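CheQ (PDB 6A51) probably acts as a regulator that, together with CheP, controls transcription of the core chemotaxis operon cheVAW in Campylobacter jejuni. Local coordinates at residues H26-N30 and A31-R35; H72-A75 and L76-C79; H101-E104 and K105-S108; K117-G121 and I122-N126; V125-K128 and K129-F133. All coordinates share one frame; numbering follows the deposited sequence.

Interaction 1. Residues H26-N30 and A31-R35; sequences HYILN and AEFHR
Ile28 and Phe33 meet where strand 27-29 runs straight into helix 30-37: the CD1 methyl of Ile28 lies 3.6 Å from CD1 of Phe33, reaching the ring obliquely. Ile28 holds CG1 between its backbone N and carbonyl carbon (chi1 64°), which carries the methyl forward to the ring. Ile28, Leu29, Glu32 and Phe33 are all buried, and Phe33 N gives a straight bond of 3.0 Å to Leu29 O. A water accepts from Leu29 N (3.1 Å) while donating to Glu32 OE2 (2.8 Å), an oxygen also bonded to Ser80 N. Buried Leu29 makes a looser contact, its CG 4.1 Å from Ala31 CB. Ala31 and His34 form the more open side, held by polar bonds rather than apolar packing: Asn30 O is gripped twice, by His34 N at 3.0 Å and by His34 ND1 at 3.1 Å. The ring meets this oxygen at its edge, nearly in plane, which fixes its rotation. The axes of 27-29 and 31-35 make an angle of 77°; the strand edges the mixed sheet beside strand 62-64, whose Leu63 touches Asn30 and Phe33, while Ile119 of strand 116-119 packs on Leu29 and Glu32.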
# COMPACT_ATOMS: atom_id res chain seq x y z
N HIS A 26 -2.81 -1.95 11.09
CA HIS A 26 -3.82 -1.56 12.05
C HIS A 26 -5.13 -1.06 11.42
O HIS A 26 -5.92 -0.45 12.14
CB HIS A 26 -3.24 -0.48 12.96
CG HIS A 26 -2.00 -0.91 13.68
ND1 HIS A 26 -1.86 -2.16 14.23
CD2 HIS A 26 -0.84 -0.25 13.93
CE1 HIS A 26 -0.67 -2.26 14.79
NE2 HIS A 26 -0.03 -1.12 14.62
N TYR A 27 -5.38 -1.28 10.13
CA TYR A 27 -6.52 -0.68 9.46
C TYR A 27 -7.28 -1.72 8.66
O TYR A 27 -6.73 -2.73 8.22
CB TYR A 27 -6.10 0.44 8.49
CG TYR A 27 -5.57 1.70 9.15
CD1 TYR A 27 -4.22 1.85 9.42
CD2 TYR A 27 -6.42 2.74 9.47
CE1 TYR A 27 -3.73 3.01 10.00
CE2 TYR A 27 -5.94 3.90 10.07
CZ TYR A 27 -4.59 4.04 10.32
OH TYR A 27 -4.12 5.20 10.91
N ILE A 28 -8.57 -1.43 8.44
CA ILE A 28 -9.38 -2.19 7.50
C ILE A 28 -9.95 -1.21 6.48
O ILE A 28 -10.08 -0.01 6.72
CB ILE A 28 -10.52 -2.97 8.17
CG1 ILE A 28 -11.50 -2.00 8.83
CG2 ILE A 28 -9.97 -3.96 9.20
CD1 ILE A 28 -12.47 -2.65 9.74
N LEU A 29 -10.29 -1.76 5.32
CA LEU A 29 -10.83 -0.95 4.24
C LEU A 29 -12.32 -0.69 4.49
O LEU A 29 -13.08 -1.63 4.75
CB LEU A 29 -10.60 -1.68 2.93
CG LEU A 29 -10.99 -1.02 1.62
CD1 LEU A 29 -9.99 0.03 1.25
CD2 LEU A 29 -11.06 -2.10 0.55
N ASN A 30 -12.73 0.58 4.45
CA ASN A 30 -14.12 0.90 4.74
C ASN A 30 -15.05 0.29 3.70
O ASN A 30 -16.14 -0.20 4.05
CB ASN A 30 -14.32 2.41 4.81
CG ASN A 30 -15.79 2.81 5.02
OD1 ASN A 30 -16.41 2.44 6.02
ND2 ASN A 30 -16.34 3.55 4.07
N ALA A 31 -14.63 0.29 2.43
CA ALA A 31 -15.43 -0.28 1.35
C ALA A 31 -15.84 -1.71 1.64
O ALA A 31 -16.94 -2.15 1.27
CB ALA A 31 -14.66 -0.21 0.04
N GLU A 32 -14.97 -2.47 2.31
CA GLU A 32 -15.27 -3.85 2.63
C GLU A 32 -15.99 -3.98 3.97
O GLU A 32 -16.94 -4.75 4.09
CB GLU A 32 -13.98 -4.69 2.63
CG GLU A 32 -14.14 -6.09 3.20
CD GLU A 32 -12.83 -6.87 3.31
OE1 GLU A 32 -12.62 -7.78 2.48
OE2 GLU A 32 -12.02 -6.59 4.23
N PHE A 33 -15.57 -3.20 4.97
CA PHE A 33 -16.14 -3.32 6.31
C PHE A 33 -17.62 -2.97 6.35
O PHE A 33 -18.39 -3.61 7.06
CB PHE A 33 -15.39 -2.44 7.30
CG PHE A 33 -16.13 -2.19 8.58
CD1 PHE A 33 -16.05 -3.10 9.63
CD2 PHE A 33 -16.92 -1.05 8.75
CE1 PHE A 33 -16.73 -2.89 10.83
CE2 PHE A 33 -17.61 -0.82 9.95
CZ PHE A 33 -17.51 -1.75 10.99
N HIS A 34 -18.03 -1.93 5.63
CA HIS A 34 -19.43 -1.52 5.75
C HIS A 34 -20.37 -2.51 5.08
O HIS A 34 -21.55 -2.54 5.42
CB HIS A 34 -19.64 -0.12 5.19
CG HIS A 34 -19.93 -0.08 3.73
ND1 HIS A 34 -18.95 -0.17 2.76
CD2 HIS A 34 -21.10 0.11 3.06
CE1 HIS A 34 -19.50 -0.06 1.57
NE2 HIS A 34 -20.80 0.11 1.72
N ARG A 35 -19.87 -3.29 4.15
CA ARG A 35 -20.65 -4.35 3.53
C ARG A 35 -20.87 -5.53 4.52
O ARG A 35 -21.94 -6.05 4.62
CB ARG A 35 -20.11 -4.75 2.14
CG ARG A 35 -20.01 -3.60 1.12
CD ARG A 35 -19.78 -4.03 -0.34
NE ARG A 35 -18.89 -3.21 -1.21
CZ ARG A 35 -19.28 -2.51 -2.29
NH1 ARG A 35 -20.56 -2.45 -2.63
NH2 ARG A 35 -18.41 -1.83 -3.05
O HOH W 1 -10.11 -4.83 5.33

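Interaction 2. Residues H72-A75 and L76-C79; sequences HQQA and LRQC
Helix 73-77 is a short helix of little more than one turn, and here its two ends meet through Gln73 and Arg77, one turn apart. Arg77 N donates to Gln73 O at 3.1 Å, and the side chain of Arg77 then curls back toward the start of the helix. Its chain bends at chi3 (-56°), which lays one face of the guanidinium over the same carbonyl oxygen: Gln73 O sits 3.4 Å from Arg77 CZ, above the centre of the plane. That is contact with a face, not an N-H bond, although the carbonyl dipole would probably suit the positive charge. NH1 reaches CB of Gln73 and NH2 comes to 3.3 Å from Gln74 CA, so the group lies against the backbone of Gln73 and Gln74. On another side Gln73 and Leu76 run side by side, pointing the same way, with Gln73 NE2 3.6 Å from Leu76 CD2. Leu76 N bonds to His72 O at 3.0 Å. At the far end the helix frays: Gln78 N makes weak bonds to Gln74 O (3.4 Å) and Ala75 O (3.3 Å), and Cys79 N turns back to Leu76 O at 2.9 Å. Ala75 and Cys79 touch Phe36 and Phe33 respectively. The result is a one-turn helix with His72 at the N-cap position, i to i+4 bonds from Leu76 N and Arg77 N, and one side packed on helix 30-37.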
# COMPACT_ATOMS: atom_id res chain seq x y z
N HIS A 72 -20.08 -4.10 16.19
CA HIS A 72 -19.63 -4.46 14.86
C HIS A 72 -18.41 -5.38 14.86
O HIS A 72 -17.92 -5.70 13.77
CB HIS A 72 -19.30 -3.19 14.05
CG HIS A 72 -20.51 -2.44 13.60
ND1 HIS A 72 -20.55 -1.06 13.55
CD2 HIS A 72 -21.71 -2.87 13.16
CE1 HIS A 72 -21.73 -0.68 13.10
NE2 HIS A 72 -22.46 -1.76 12.86
N GLN A 73 -17.94 -5.82 16.04
CA GLN A 73 -16.74 -6.66 16.12
C GLN A 73 -16.84 -7.92 15.27
O GLN A 73 -15.81 -8.46 14.84
CB GLN A 73 -16.47 -7.04 17.57
CG GLN A 73 -16.06 -5.88 18.43
CD GLN A 73 -14.68 -5.34 18.09
OE1 GLN A 73 -14.50 -4.13 17.90
NE2 GLN A 73 -13.69 -6.23 18.02
N GLN A 74 -18.05 -8.41 15.03
CA GLN A 74 -18.20 -9.56 14.15
C GLN A 74 -17.77 -9.21 12.73
O GLN A 74 -16.95 -9.92 12.13
CB GLN A 74 -19.65 -10.04 14.18
CG GLN A 74 -19.84 -11.48 13.73
CD GLN A 74 -21.13 -11.66 12.95
OE1 GLN A 74 -21.32 -11.04 11.90
NE2 GLN A 74 -22.02 -12.49 13.46
N ALA A 75 -18.29 -8.10 12.19
CA ALA A 75 -17.90 -7.66 10.85
C ALA A 75 -16.42 -7.32 10.78
O ALA A 75 -15.78 -7.54 9.74
CB ALA A 75 -18.74 -6.46 10.43
N LEU A 76 -15.86 -6.78 11.85
CA LEU A 76 -14.42 -6.57 11.89
C LEU A 76 -13.69 -7.87 11.61
O LEU A 76 -12.82 -7.93 10.74
CB LEU A 76 -14.01 -6.00 13.25
CG LEU A 76 -12.52 -5.87 13.50
CD1 LEU A 76 -11.89 -5.08 12.38
CD2 LEU A 76 -12.25 -5.18 14.84
N ARG A 77 -14.07 -8.95 12.32
CA ARG A 77 -13.32 -10.20 12.26
C ARG A 77 -13.35 -10.84 10.87
O ARG A 77 -12.45 -11.61 10.55
CB ARG A 77 -13.84 -11.18 13.32
CG ARG A 77 -13.29 -10.91 14.73
CD ARG A 77 -13.80 -11.92 15.77
NE ARG A 77 -15.26 -11.99 15.83
CZ ARG A 77 -16.03 -11.33 16.70
NH1 ARG A 77 -15.47 -10.53 17.61
NH2 ARG A 77 -17.35 -11.47 16.67
N GLN A 78 -14.34 -10.52 10.04
CA GLN A 78 -14.38 -11.05 8.68
C GLN A 78 -13.77 -10.11 7.65
O GLN A 78 -13.95 -10.33 6.45
CB GLN A 78 -15.81 -11.40 8.29
CG GLN A 78 -16.81 -10.30 8.51
CD GLN A 78 -18.23 -10.83 8.60
OE1 GLN A 78 -19.00 -10.46 9.50
NE2 GLN A 78 -18.58 -11.72 7.67
N CYS A 79 -13.06 -9.07 8.08
CA CYS A 79 -12.40 -8.16 7.15
C CYS A 79 -11.01 -8.66 6.78
O CYS A 79 -10.28 -9.20 7.62
CB CYS A 79 -12.29 -6.75 7.73
SG CYS A 79 -13.73 -5.68 7.46

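Interaction 3. Residues H101-E104 and K105-S108; sequences HLVE and KNNS
His101 and Ser108 close a loop by their side chains, and the serine comes to the imidazole at its edge. Ser108 OG lies in the ring plane, 2.9 Å from His101 ND1, in a nearly straight hydrogen bond (165°) in which either atom could be the donor. Each partner is turned for it. In His101, CG lies beside the backbone N, anti to the carbonyl carbon, which brings the ND1 edge round to Ser108; Ser108 in turn swings OG opposite its backbone N (chi1 164°). The bond bridges backbones whose CA atoms, in His101 and Ser108, are 5.4 Å apart. Further round the loop Val103 and Asn106 lie at a slant to one another, and the amide is the part that reaches the branched carbon: Asn106 ND2 is 3.4 Å from Val103 CB. This amide nitrogen is directed by a hydrogen bond to Ser100 O, so the valine flanks a group that another carbonyl positions. The backbone of 103-107 makes two overlapping i to i+3 turns. Asn106 N donates to Val103 O at 3.0 Å, and Asn107 N to Glu104 O at 2.8 Å, bonds of the 3-10 kind. Ser108 OG also makes a weak bond to Tyr111 N, which places the loop as a lead-in to helix 109-113: a surface 3-10 turn followed, after Asn107, by a serine at the N-cap of that helix, the cap oxygen shared with a histidine.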
# COMPACT_ATOMS: atom_id res chain seq x y z
N HIS A 101 3.27 -1.01 -14.60
CA HIS A 101 4.00 -2.19 -14.12
C HIS A 101 3.15 -3.08 -13.24
O HIS A 101 3.41 -4.28 -13.16
CB HIS A 101 5.22 -1.77 -13.34
CG HIS A 101 6.30 -1.19 -14.18
ND1 HIS A 101 7.23 -1.97 -14.84
CD2 HIS A 101 6.60 0.10 -14.49
CE1 HIS A 101 8.06 -1.18 -15.51
NE2 HIS A 101 7.70 0.07 -15.31
N LEU A 102 2.15 -2.52 -12.56
CA LEU A 102 1.33 -3.33 -11.66
C LEU A 102 0.12 -3.94 -12.35
O LEU A 102 -0.71 -4.56 -11.68
CB LEU A 102 0.90 -2.50 -10.46
CG LEU A 102 2.00 -1.86 -9.61
CD1 LEU A 102 1.39 -1.40 -8.29
CD2 LEU A 102 3.17 -2.82 -9.35
N VAL A 103 0.01 -3.78 -13.67
CA VAL A 103 -1.04 -4.40 -14.47
C VAL A 103 -0.48 -5.68 -15.08
O VAL A 103 0.40 -5.63 -15.94
CB VAL A 103 -1.56 -3.45 -15.55
CG1 VAL A 103 -2.70 -4.09 -16.31
CG2 VAL A 103 -1.99 -2.13 -14.94
N GLU A 104 -1.00 -6.84 -14.64
CA GLU A 104 -0.44 -8.13 -15.02
C GLU A 104 -0.28 -8.25 -16.53
O GLU A 104 0.79 -8.65 -17.02
CB GLU A 104 -1.34 -9.25 -14.49
CG GLU A 104 -0.92 -10.67 -14.92
CD GLU A 104 -1.09 -11.69 -13.80
OE1 GLU A 104 -0.34 -12.70 -13.80
OE2 GLU A 104 -1.95 -11.48 -12.91
N LYS A 105 -1.33 -7.91 -17.28
CA LYS A 105 -1.36 -7.93 -18.74
C LYS A 105 -0.06 -7.44 -19.39
O LYS A 105 0.39 -8.01 -20.38
CB LYS A 105 -2.56 -7.10 -19.22
CG LYS A 105 -2.29 -6.17 -20.39
CD LYS A 105 -3.21 -4.95 -20.40
CE LYS A 105 -2.78 -3.93 -21.48
NZ LYS A 105 -3.45 -2.60 -21.34
N ASN A 106 0.57 -6.40 -18.82
CA ASN A 106 1.75 -5.76 -19.41
C ASN A 106 3.04 -6.56 -19.25
O ASN A 106 4.07 -6.14 -19.79
CB ASN A 106 1.96 -4.37 -18.81
CG ASN A 106 0.86 -3.41 -19.17
OD1 ASN A 106 0.38 -3.41 -20.31
ND2 ASN A 106 0.44 -2.59 -18.22
N ASN A 107 3.01 -7.67 -18.51
CA ASN A 107 4.14 -8.58 -18.39
C ASN A 107 5.42 -7.86 -17.96
O ASN A 107 6.44 -7.86 -18.65
CB ASN A 107 4.36 -9.32 -19.71
CG ASN A 107 3.78 -10.70 -19.70
OD1 ASN A 107 4.38 -11.62 -19.14
ND2 ASN A 107 2.61 -10.87 -20.31
N SER A 108 5.35 -7.25 -16.78
CA SER A 108 6.47 -6.53 -16.19
C SER A 108 7.30 -7.48 -15.33
O SER A 108 6.74 -8.32 -14.62
CB SER A 108 5.96 -5.36 -15.36
OG SER A 108 6.95 -4.85 -14.48

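Interaction 4. Residues K117-G121 and I122-N126; sequences KEICG and IKFVN
The Phe124 ring has Lys117 O at its edge, close to the ring plane, 3.8 Å from CD1. Ile119 comes at the same ring obliquely, its side chain crossing the phenylalanine at about a right angle, with CD1 4.0 Å from CE1 of Phe124. A chi1 of -60°, placing CG beside the backbone N, swings the ring toward Ile119 of the neighbouring strand. Lys117 O has a second task: it takes the N-H of Phe124 at 2.7 Å. The two strands form a beta hairpin, 116-119 with 122-126, closed by a type I' turn from Ile119 to Ile122. Lys117 with Phe124 and Ile119 with Ile122 are hydrogen-bonded antiparallel pairs, though the return bond from Lys117 N to Phe124 O is weak; Ile122 N reaches Ile119 O at 2.7 Å, while Ile119 N bonds to Ile122 O at 2.9 Å. Between them Glu118 and Lys123 form a non-hydrogen-bonded pair on the other face, where their aliphatic CG atoms are 4.2 Å apart and the charged ends stay separated. Glu118 CA also makes a 3.1 Å CA-H...O contact with Ile122 O. Lys117, Ile119, Ile122 and Phe124 share one face, and Phe124 continues onto Phe85 and Leu87 of strand 85-87. Lys117 reaches away at its end to bond Gly81 O and to make a cation-pi contact with Phe85.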
# COMPACT_ATOMS: atom_id res chain seq x y z
N LYS A 117 -2.70 -7.95 -4.51
CA LYS A 117 -3.92 -8.39 -3.85
C LYS A 117 -5.01 -7.36 -4.07
O LYS A 117 -4.73 -6.16 -4.09
CB LYS A 117 -3.63 -8.60 -2.37
CG LYS A 117 -4.78 -8.83 -1.46
CD LYS A 117 -4.23 -8.85 -0.04
CE LYS A 117 -5.28 -9.22 0.98
NZ LYS A 117 -4.78 -8.95 2.35
N GLU A 118 -6.25 -7.80 -4.28
CA GLU A 118 -7.37 -6.88 -4.48
C GLU A 118 -8.44 -7.12 -3.44
O GLU A 118 -8.73 -8.25 -3.07
CB GLU A 118 -7.96 -6.99 -5.87
CG GLU A 118 -7.04 -6.36 -6.90
CD GLU A 118 -7.73 -6.08 -8.22
OE1 GLU A 118 -7.01 -5.98 -9.25
OE2 GLU A 118 -8.97 -5.95 -8.21
N ILE A 119 -9.00 -6.02 -2.93
CA ILE A 119 -10.17 -6.07 -2.07
C ILE A 119 -11.16 -5.06 -2.62
O ILE A 119 -10.80 -3.89 -2.82
CB ILE A 119 -9.83 -5.76 -0.61
CG1 ILE A 119 -8.68 -6.65 -0.16
CG2 ILE A 119 -11.05 -5.97 0.28
CD1 ILE A 119 -8.11 -6.26 1.17
N CYS A 120 -12.37 -5.52 -2.94
CA CYS A 120 -13.41 -4.67 -3.50
C CYS A 120 -12.88 -3.88 -4.70
O CYS A 120 -13.21 -2.71 -4.89
CB CYS A 120 -14.01 -3.74 -2.44
SG CYS A 120 -14.74 -4.61 -0.96
N GLY A 121 -12.04 -4.51 -5.50
CA GLY A 121 -11.47 -3.80 -6.63
C GLY A 121 -10.40 -2.78 -6.30
O GLY A 121 -9.96 -2.06 -7.20
N ILE A 122 -9.97 -2.68 -5.05
CA ILE A 122 -8.82 -1.85 -4.71
C ILE A 122 -7.57 -2.73 -4.72
O ILE A 122 -7.54 -3.79 -4.08
CB ILE A 122 -9.01 -1.19 -3.33
CG1 ILE A 122 -10.38 -0.51 -3.25
CG2 ILE A 122 -7.94 -0.16 -3.09
CD1 ILE A 122 -10.58 0.54 -4.32
N LYS A 123 -6.53 -2.30 -5.46
CA LYS A 123 -5.28 -3.06 -5.57
C LYS A 123 -4.29 -2.64 -4.48
O LYS A 123 -4.04 -1.45 -4.30
CB LYS A 123 -4.65 -2.86 -6.95
CG LYS A 123 -3.67 -3.98 -7.38
CD LYS A 123 -2.86 -3.59 -8.62
CE LYS A 123 -3.74 -3.29 -9.83
NZ LYS A 123 -3.09 -2.34 -10.81
N PHE A 124 -3.73 -3.62 -3.77
CA PHE A 124 -2.71 -3.39 -2.75
C PHE A 124 -1.40 -4.08 -3.13
O PHE A 124 -1.38 -5.07 -3.85
CB PHE A 124 -3.15 -3.89 -1.37
CG PHE A 124 -4.39 -3.24 -0.86
CD1 PHE A 124 -5.64 -3.62 -1.35
CD2 PHE A 124 -4.32 -2.27 0.13
CE1 PHE A 124 -6.79 -3.03 -0.88
CE2 PHE A 124 -5.47 -1.68 0.62
CZ PHE A 124 -6.71 -2.06 0.11
N VAL A 125 -0.30 -3.54 -2.61
CA VAL A 125 1.04 -4.09 -2.78
C VAL A 125 1.61 -4.36 -1.40
O VAL A 125 1.41 -3.57 -0.47
CB VAL A 125 1.98 -3.13 -3.56
CG1 VAL A 125 3.38 -3.67 -3.55
CG2 VAL A 125 1.52 -2.93 -4.97
N ASN A 126 2.34 -5.47 -1.25
CA ASN A 126 2.94 -5.78 0.04
C ASN A 126 4.30 -5.10 0.09
O ASN A 126 5.31 -5.65 -0.35
CB ASN A 126 3.07 -7.28 0.26
CG ASN A 126 3.43 -7.60 1.71
OD1 ASN A 126 4.30 -6.96 2.29
ND2 ASN A 126 2.74 -8.56 2.29
O HOH W 2 -7.17 -0.05 -7.30

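Interaction 5. Residues V125-K128 and K129-F133; sequences VNLK and KFYDF
Lys129 can be followed outward along the flank of Asn126. Its CB stands 3.6 Å from Asn126 OD1, and CG comes closer, 3.4 Å from the same oxygen. CD and CE then pass beside the amide nitrogen, CE being 3.6 Å from Asn126 ND2, and NZ finishes in a salt bridge with Glu115 OE1. Extended beyond CG, the chain crosses the asparagine at a slant, and ND2 has its own weak bond to that carboxylate oxygen. The same asparagine also takes a backbone N-H: Asn126 OD1 accepts from Lys129 N at 2.8 Å, in a fairly straight bond whose donor stands 42° above the amide carbonyl plane. Asn126 CG is anti to the backbone N (chi1 -169°), bringing OD1 over the first turn. This is an asparagine N-cap, set where strand 122-126 ends and helix 127-134 begins. Phe130 N bonds weakly to Asn126 O; Tyr131 N to Leu127 O at 2.9 Å and Asp132 N to Lys128 O at 3.0 Å follow. One turn along, Leu127 CG packs 3.5 Å from CE2 of the Tyr131 ring, whose hydroxyl bonds Gln140 O. Lys128 NZ and Asp132 OD2, 4.0 Å apart, are too far for a salt bridge; NZ and Asp132 OD1 each bond Tyr138 OH instead. Phe130 packs on Ile142 and Ile144 of strand 142-146, where Tyr131 also meets Ile142.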
# COMPACT_ATOMS: atom_id res chain seq x y z
N VAL A 125 -0.30 -3.54 -2.61
CA VAL A 125 1.04 -4.09 -2.78
C VAL A 125 1.61 -4.36 -1.40
O VAL A 125 1.41 -3.57 -0.47
CB VAL A 125 1.98 -3.13 -3.56
CG1 VAL A 125 3.38 -3.67 -3.55
CG2 VAL A 125 1.52 -2.93 -4.97
N ASN A 126 2.34 -5.47 -1.25
CA ASN A 126 2.94 -5.78 0.04
C ASN A 126 4.30 -5.10 0.09
O ASN A 126 5.31 -5.65 -0.35
CB ASN A 126 3.07 -7.28 0.26
CG ASN A 126 3.43 -7.60 1.71
OD1 ASN A 126 4.30 -6.96 2.29
ND2 ASN A 126 2.74 -8.56 2.29
N LEU A 127 4.31 -3.89 0.66
CA LEU A 127 5.54 -3.11 0.71
C LEU A 127 6.53 -3.75 1.68
O LEU A 127 7.75 -3.72 1.44
CB LEU A 127 5.24 -1.68 1.14
CG LEU A 127 6.38 -0.67 1.16
CD1 LEU A 127 7.07 -0.73 -0.16
CD2 LEU A 127 5.83 0.72 1.37
N LYS A 128 6.02 -4.33 2.76
CA LYS A 128 6.89 -4.93 3.77
C LYS A 128 7.74 -6.03 3.17
O LYS A 128 8.95 -6.09 3.42
CB LYS A 128 6.05 -5.47 4.93
CG LYS A 128 6.86 -5.92 6.13
CD LYS A 128 5.99 -6.66 7.14
CE LYS A 128 6.69 -6.81 8.48
NZ LYS A 128 7.75 -7.87 8.44
N LYS A 129 7.14 -6.91 2.36
CA LYS A 129 7.92 -7.98 1.76
C LYS A 129 8.92 -7.44 0.76
O LYS A 129 10.03 -7.98 0.63
CB LYS A 129 7.02 -9.03 1.10
CG LYS A 129 6.22 -9.82 2.11
CD LYS A 129 5.41 -10.93 1.48
CE LYS A 129 4.61 -11.64 2.57
NZ LYS A 129 3.94 -12.90 2.12
N PHE A 130 8.57 -6.37 0.06
CA PHE A 130 9.51 -5.81 -0.90
C PHE A 130 10.74 -5.25 -0.19
O PHE A 130 11.88 -5.50 -0.59
CB PHE A 130 8.80 -4.74 -1.72
CG PHE A 130 9.58 -4.26 -2.89
CD1 PHE A 130 10.08 -5.16 -3.81
CD2 PHE A 130 9.78 -2.91 -3.09
CE1 PHE A 130 10.78 -4.71 -4.93
CE2 PHE A 130 10.49 -2.45 -4.19
CZ PHE A 130 10.99 -3.35 -5.12
N TYR A 131 10.52 -4.51 0.91
CA TYR A 131 11.63 -4.07 1.76
C TYR A 131 12.50 -5.25 2.18
O TYR A 131 13.74 -5.17 2.13
CB TYR A 131 11.10 -3.35 3.00
CG TYR A 131 10.83 -1.86 2.87
CD1 TYR A 131 11.86 -0.96 2.60
CD2 TYR A 131 9.56 -1.33 3.08
CE1 TYR A 131 11.62 0.40 2.51
CE2 TYR A 131 9.32 0.03 3.00
CZ TYR A 131 10.35 0.89 2.72
OH TYR A 131 10.13 2.24 2.63
N ASP A 132 11.87 -6.35 2.60
CA ASP A 132 12.64 -7.52 3.03
C ASP A 132 13.46 -8.09 1.88
O ASP A 132 14.64 -8.42 2.05
CB ASP A 132 11.69 -8.59 3.57
CG ASP A 132 10.98 -8.17 4.87
OD1 ASP A 132 11.48 -7.26 5.58
OD2 ASP A 132 9.92 -8.77 5.17
N PHE A 133 12.85 -8.20 0.70
CA PHE A 133 13.57 -8.60 -0.50
C PHE A 133 14.76 -7.69 -0.78
O PHE A 133 15.86 -8.16 -1.08
CB PHE A 133 12.58 -8.60 -1.68
CG PHE A 133 13.21 -8.79 -3.02
CD1 PHE A 133 13.68 -10.05 -3.41
CD2 PHE A 133 13.28 -7.72 -3.91
CE1 PHE A 133 14.24 -10.24 -4.68
CE2 PHE A 133 13.83 -7.89 -5.19
CZ PHE A 133 14.32 -9.15 -5.57

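Interaction 1 is the most buried of the five, interaction 3 a surface loop, and the other three are partly buried. Interactions 1 and 2 touch through Phe33, Ile28 and Cys79, with centres about 9 Å apart, and interaction 1 also meets the hairpin of interaction 4 at Ile119 and Cys120. Interactions 4 and 5 share Val125 and Asn126, so strand 122-126 leads from hairpin pairing into a capped helix. Leu102 of interaction 3 packs on Val125 of both. Chemistry follows place: apolar contacts matter where strands and helices pack (1 and 4), side-chain-to-backbone caps mark helix starts (3 and 5), and polar side chains dominate the more open helix of 2.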